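3-polyprenyl-4-hydroxybenzoate decarboxylase and related decarboxylases (Pelotomaculum thermopropionicum, PDB 6H6X) probably catalyses the reversible decarboxylation of furan-2,5-dicarboxylic acid with prenylated FMN, as a UbiD-family enzyme. Local coordinates at residues Ser2-Glu7 with Thr279-Pro284; Glu185-Ile190 with Val225-Val230. The protein carries 8 engineered substitutions. All blocks are in the same frame, centred on the assembly; numbering follows the deposited sequence.

Contact 1 (Ser2-Glu7 with Thr279-Pro284); sequences SHSLRE and THRRQP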
loop_
_atom_site.group_PDB
_atom_site.type_symbol
_atom_site.label_atom_id
_atom_site.label_comp_id
_atom_site.label_asym_id
_atom_site.label_seq_id
_atom_site.Cartn_x
_atom_site.Cartn_y
_atom_site.Cartn_z
ATOM N N SER B 2 36.994 4.058 11.359
ATOM C CA SER B 2 36.012 4.157 12.494
ATOM C C SER B 2 34.770 5.007 12.081
ATOM O O SER B 2 34.871 6.214 11.934
ATOM C CB SER B 2 36.692 4.709 13.769
ATOM O OG SER B 2 36.089 4.202 14.961
ATOM N N HIS B 3 33.627 4.334 11.886
ATOM C CA HIS B 3 32.349 4.910 11.383
ATOM C C HIS B 3 32.482 5.555 10.005
ATOM O O HIS B 3 32.127 6.718 9.749
ATOM C CB HIS B 3 31.713 5.729 12.473
ATOM C CG HIS B 3 31.531 4.922 13.720
ATOM N ND1 HIS B 3 30.773 3.766 13.737
ATOM C CD2 HIS B 3 32.114 5.010 14.939
ATOM C CE1 HIS B 3 30.861 3.201 14.927
ATOM N NE2 HIS B 3 31.664 3.939 15.677
ATOM N N SER B 4 33.039 4.708 9.139
ATOM C CA SER B 4 33.264 4.959 7.724
ATOM C C SER B 4 32.208 4.200 6.947
ATOM O O SER B 4 31.518 3.286 7.487
ATOM C CB SER B 4 34.625 4.354 7.347
ATOM O OG SER B 4 34.644 2.935 7.630
ATOM N N LEU B 5 32.136 4.502 5.655
ATOM C CA LEU B 5 31.348 3.697 4.758
ATOM C C LEU B 5 31.708 2.206 4.871
ATOM O O LEU B 5 30.818 1.355 4.954
ATOM C CB LEU B 5 31.454 4.193 3.325
ATOM C CG LEU B 5 30.726 3.297 2.302
ATOM C CD1 LEU B 5 29.244 3.235 2.632
ATOM C CD2 LEU B 5 30.927 3.754 0.882
ATOM N N ARG B 6 33.008 1.886 4.890
ATOM C CA ARG B 6 33.437 0.456 4.977
ATOM C C ARG B 6 32.928 -0.282 6.180
ATOM O O ARG B 6 32.499 -1.431 6.056
ATOM C CB ARG B 6 34.949 0.290 4.877
ATOM C CG ARG B 6 35.398 0.221 3.428
ATOM C CD ARG B 6 36.815 0.615 3.308
ATOM N NE ARG B 6 37.090 1.179 1.989
ATOM C CZ ARG B 6 37.892 0.664 1.070
ATOM N NH1 ARG B 6 38.069 1.342 -0.061
ATOM N NH2 ARG B 6 38.537 -0.483 1.284
ATOM N N GLU B 7 32.930 0.349 7.338
ATOM C CA GLU B 7 32.309 -0.289 8.490
ATOM C C GLU B 7 30.791 -0.457 8.304
ATOM O O GLU B 7 30.250 -1.532 8.595
ATOM C CB GLU B 7 32.703 0.421 9.784
ATOM C CG GLU B 7 34.132 -0.013 10.168
ATOM C CD GLU B 7 34.912 0.975 11.011
ATOM O OE1 GLU B 7 34.333 1.436 12.028
ATOM O OE2 GLU B 7 36.100 1.259 10.667
ATOM N N THR B 279 41.206 13.460 -4.258
ATOM C CA THR B 279 41.953 12.522 -3.410
ATOM C C THR B 279 41.057 11.383 -3.063
ATOM O O THR B 279 39.830 11.529 -2.964
ATOM C CB THR B 279 42.522 13.176 -2.091
ATOM O OG1 THR B 279 41.492 13.349 -1.111
ATOM C CG2 THR B 279 43.123 14.553 -2.362
ATOM N N HIS B 280 41.648 10.226 -2.855
ATOM C CA HIS B 280 40.868 9.070 -2.549
ATOM C C HIS B 280 41.635 8.042 -1.812
ATOM O O HIS B 280 42.856 8.052 -1.814
ATOM C CB HIS B 280 40.189 8.481 -3.815
ATOM C CG HIS B 280 41.118 8.001 -4.876
ATOM N ND1 HIS B 280 41.690 6.743 -4.859
ATOM C CD2 HIS B 280 41.544 8.597 -6.013
ATOM C CE1 HIS B 280 42.450 6.601 -5.939
ATOM N NE2 HIS B 280 42.391 7.722 -6.646
ATOM N N ARG B 281 40.904 7.162 -1.141
ATOM C CA ARG B 281 41.469 5.930 -0.680
ATOM C C ARG B 281 42.047 5.097 -1.837
ATOM O O ARG B 281 41.574 5.126 -3.026
ATOM C CB ARG B 281 40.424 5.053 -0.026
ATOM C CG ARG B 281 39.974 5.497 1.331
ATOM C CD ARG B 281 38.973 4.527 1.838
ATOM N NE ARG B 281 38.411 4.951 3.087
ATOM C CZ ARG B 281 38.543 4.325 4.270
ATOM N NH1 ARG B 281 39.242 3.209 4.418
ATOM N NH2 ARG B 281 37.957 4.844 5.355
ATOM N N ARG B 282 43.045 4.318 -1.447
ATOM C CA ARG B 282 43.559 3.257 -2.269
ATOM C C ARG B 282 42.391 2.315 -2.497
ATOM O O ARG B 282 41.768 1.828 -1.528
ATOM C CB ARG B 282 44.703 2.524 -1.536
ATOM C CG ARG B 282 45.412 1.413 -2.320
ATOM C CD ARG B 282 46.749 1.023 -1.682
ATOM N NE ARG B 282 47.676 2.170 -1.631
ATOM C CZ ARG B 282 47.976 2.914 -0.551
ATOM N NH1 ARG B 282 47.450 2.667 0.670
ATOM N NH2 ARG B 282 48.821 3.936 -0.700
ATOM N N GLN B 283 42.091 2.083 -3.773
ATOM C CA GLN B 283 41.004 1.189 -4.179
ATOM C C GLN B 283 39.663 1.637 -3.566
ATOM O O GLN B 283 39.070 0.945 -2.727
ATOM C CB GLN B 283 41.363 -0.288 -3.874
ATOM C CG GLN B 283 42.563 -0.798 -4.697
ATOM C CD GLN B 283 42.600 -2.320 -4.863
ATOM O OE1 GLN B 283 42.028 -3.072 -4.052
ATOM N NE2 GLN B 283 43.272 -2.785 -5.928
ATOM N N PRO B 284 39.205 2.839 -3.959
ATOM C CA PRO B 284 37.975 3.397 -3.376
ATOM C C PRO B 284 36.683 2.691 -3.815
ATOM O O PRO B 284 36.646 2.028 -4.854
ATOM C CB PRO B 284 37.976 4.816 -3.905
ATOM C CG PRO B 284 38.657 4.748 -5.210
ATOM C CD PRO B 284 39.677 3.628 -5.109
#

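Contact 2 (Glu185-Ile190 with Val225-Val230); sequences EIALAI and VKCETV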
loop_
_atom_site.group_PDB
_atom_site.type_symbol
_atom_site.label_atom_id
_atom_site.label_comp_id
_atom_site.label_asym_id
_atom_site.label_seq_id
_atom_site.Cartn_x
_atom_site.Cartn_y
_atom_site.Cartn_z
ATOM N N GLU B 185 35.268 28.510 -2.729
ATOM C CA GLU B 185 35.965 27.237 -2.540
ATOM C C GLU B 185 35.042 26.205 -1.890
ATOM O O GLU B 185 34.318 26.529 -0.953
ATOM C CB GLU B 185 37.190 27.435 -1.635
ATOM C CG GLU B 185 38.292 28.283 -2.252
ATOM C CD GLU B 185 39.583 28.295 -1.437
ATOM O OE1 GLU B 185 39.591 27.941 -0.224
ATOM O OE2 GLU B 185 40.618 28.685 -2.026
ATOM N N ILE B 186 35.061 24.977 -2.404
ATOM C CA ILE B 186 34.225 23.893 -1.882
ATOM C C ILE B 186 34.975 22.609 -1.870
ATOM O O ILE B 186 35.947 22.433 -2.594
ATOM C CB ILE B 186 32.936 23.668 -2.707
ATOM C CG1 ILE B 186 33.229 23.102 -4.099
ATOM C CG2 ILE B 186 32.122 24.961 -2.814
ATOM C CD1 ILE B 186 31.976 22.775 -4.878
ATOM N N ALA B 187 34.484 21.688 -1.069
ATOM C CA ALA B 187 34.871 20.306 -1.198
ATOM C C ALA B 187 33.673 19.344 -1.264
ATOM O O ALA B 187 32.643 19.566 -0.633
ATOM C CB ALA B 187 35.792 19.946 -0.040
ATOM N N LEU B 188 33.851 18.294 -2.038
ATOM C CA LEU B 188 32.839 17.289 -2.244
ATOM C C LEU B 188 33.345 15.999 -1.689
ATOM O O LEU B 188 34.408 15.558 -2.084
ATOM C CB LEU B 188 32.610 17.103 -3.732
ATOM C CG LEU B 188 32.105 18.361 -4.441
ATOM C CD1 LEU B 188 32.171 18.099 -5.923
ATOM C CD2 LEU B 188 30.686 18.651 -4.035
ATOM N N ALA B 189 32.613 15.378 -0.767
ATOM C CA ALA B 189 33.012 14.047 -0.264
ATOM C C ALA B 189 31.993 12.980 -0.562
ATOM O O ALA B 189 30.831 13.186 -0.325
ATOM C CB ALA B 189 33.230 14.139 1.216
ATOM N N ILE B 190 32.458 11.836 -1.035
ATOM C CA ILE B 190 31.646 10.738 -1.525
ATOM C C ILE B 190 32.053 9.494 -0.788
ATOM O O ILE B 190 33.226 9.198 -0.657
ATOM C CB ILE B 190 31.848 10.536 -3.017
ATOM C CG1 ILE B 190 31.412 11.763 -3.815
ATOM C CG2 ILE B 190 31.050 9.324 -3.502
ATOM C CD1 ILE B 190 31.869 11.727 -5.274
ATOM N N VAL B 225 40.023 16.311 7.988
ATOM C CA VAL B 225 41.344 16.639 7.507
ATOM C C VAL B 225 41.251 17.825 6.541
ATOM O O VAL B 225 40.197 18.057 5.935
ATOM C CB VAL B 225 41.997 15.380 6.894
ATOM C CG1 VAL B 225 41.166 14.864 5.712
ATOM C CG2 VAL B 225 43.409 15.700 6.440
ATOM N N LYS B 226 42.325 18.597 6.421
ATOM C CA LYS B 226 42.359 19.748 5.517
ATOM C C LYS B 226 42.512 19.268 4.100
ATOM O O LYS B 226 43.214 18.285 3.860
ATOM C CB LYS B 226 43.568 20.660 5.780
ATOM C CG LYS B 226 43.605 21.387 7.092
ATOM C CD LYS B 226 42.453 22.347 7.339
ATOM C CE LYS B 226 42.574 23.591 6.534
ATOM N NZ LYS B 226 41.569 24.572 7.075
ATOM N N CYS B 227 41.899 19.999 3.180
ATOM C CA CYS B 227 42.049 19.774 1.737
ATOM C C CYS B 227 43.389 20.259 1.233
ATOM O O CYS B 227 44.016 21.112 1.838
ATOM C CB CYS B 227 40.930 20.508 0.989
ATOM S SG CYS B 227 39.337 19.646 1.173
ATOM N N GLU B 228 43.811 19.717 0.106
ATOM C CA GLU B 228 45.085 20.096 -0.535
ATOM C C GLU B 228 45.081 21.498 -1.125
ATOM O O GLU B 228 46.025 22.243 -0.907
ATOM C CB GLU B 228 45.435 19.121 -1.672
ATOM C CG GLU B 228 45.612 17.664 -1.254
ATOM C CD GLU B 228 46.760 17.458 -0.292
ATOM O OE1 GLU B 228 47.902 17.839 -0.647
ATOM O OE2 GLU B 228 46.517 16.916 0.816
ATOM N N THR B 229 44.049 21.839 -1.899
ATOM C CA THR B 229 44.068 23.033 -2.755
ATOM C C THR B 229 43.049 24.086 -2.378
ATOM O O THR B 229 42.950 25.106 -3.048
ATOM C CB THR B 229 43.807 22.634 -4.218
ATOM O OG1 THR B 229 42.496 22.065 -4.364
ATOM C CG2 THR B 229 44.856 21.620 -4.656
ATOM N N VAL B 230 42.277 23.839 -1.317
ATOM C CA VAL B 230 41.281 24.790 -0.849
ATOM C C VAL B 230 41.232 24.752 0.661
ATOM O O VAL B 230 41.573 23.746 1.267
ATOM C CB VAL B 230 39.878 24.464 -1.431
ATOM C CG1 VAL B 230 39.854 24.717 -2.935
ATOM C CG2 VAL B 230 39.456 23.015 -1.112
#

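Contact 1 (Ser2-Glu7 with Thr279-Pro284)
Arg6 and Arg281 run past one another in opposite directions, and the geometry of this pair explains most of the contact. Their guanidinium planes lie only 13° apart, but the groups are displaced along their chains. CD of Arg6 therefore sits over one face of the Arg281 guanidinium, 3.7 Å from its NH1, and in return CD of Arg281 lies 3.8 Å from NH1 of Arg6. The exchange is not symmetrical: only CD of Arg6 lies over a face, while CD of Arg281 comes in obliquely to the other group. Arg281 reaches this place because its CG lies beside the backbone N (chi1 -74°) and the chain then continues extended to NE.

Beyond the overlap, Arg6 points towards the turn that follows strand 264-280. NH1 of Arg6 donates to the backbone O of Gln283 over 2.9 Å, bent to an N-H...O angle of 145°. The oxygen lies close to the guanidinium plane, whereas the donor stands above the carbonyl plane. CA of Pro284 meets the same flat group at its edge.

At the other end, CB of Ser4 comes 3.9 Å from NH2 of Arg281. Ser4 is the N-cap of helix 5-14, its OG accepting from the backbone N of Glu7 at 3.1 Å. The Glu7 carboxylate in turn accepts from the backbone N atoms of Ser2 and His3, bonds that tie the chain start back to the first turn of the helix.

The two arginines share Glu239: its OE2 forms a salt bridge with NE of Arg6 and a long, weak ion pair with NE of Arg281, whose NH2 is held by the backbone O of Gly237. The pair of antiparallel side chains joins helix 5-14 to the end of strand 264-280, and the closeness of the two cations, 3.8 Å from NE of Arg6 to NH1 of Arg281, is probably offset by this common carboxylate.

Contact 2 (Glu185-Ile190 with Val225-Val230)
Glu185 and Val230 make the broadest meeting here, where strand 184-190 of the split beta-barrel, the flavin-binding fold of the UbiD central domain, is covered by the turn after strand 223-226. The backbones converge towards this end, from 7.8 Å between CA of Ala187 and CA of Cys227 to 6.1 Å between CA of Glu185 and CA of Val230.

Hydrogen bonding involves the residue just beyond the turn: OE1 of Glu185 accepts from the backbone N of Asp231. Replacing Glu185 by an alanine is likely to leave the Asp231 N-H without this acceptor and to uncover one flank of Val230.

The packing begins with two side chains sliding past each other in opposite directions. With CG beside its backbone N (chi1 -67°), Glu185 stretches along Val230, so that its CD lies 3.8 Å from CB of Val230 and its CG touches CG1. OE1 of Glu185 also passes 3.6 Å from CA of Val230. The other methyl of Val230, CG2, rests 3.9 Å from the backbone O of Ile186. Further along the strand, Val234 of strand 233-235 touches both Ala187 and Cys227, and CB of Ala187 meets SG of Cys227 at 3.8 Å.

How the contacts relate
The centres of the two contacts are 16 Å apart, on the same side of the chain's centre, and both involve the eight-stranded antiparallel sheet. Strand 240-246 pairs with 184-190 of contact 2 and with 264-280, whose end enters contact 1. The order along the chain, 2-7, 185-190, 225-230, 279-284, nests contact 2 inside the loop closed by contact 1. They also meet directly, CG2 of Thr279 lying 4.1 Å from CG of Glu228. Both thus join other parts of the chain to the sheet whose strand 146-157 carries Asn147 and His151 of the cofactor site. Contact 1 is remote from that site, whereas the side chain of Ile186 in contact 2 is about 8 Å from that of His151.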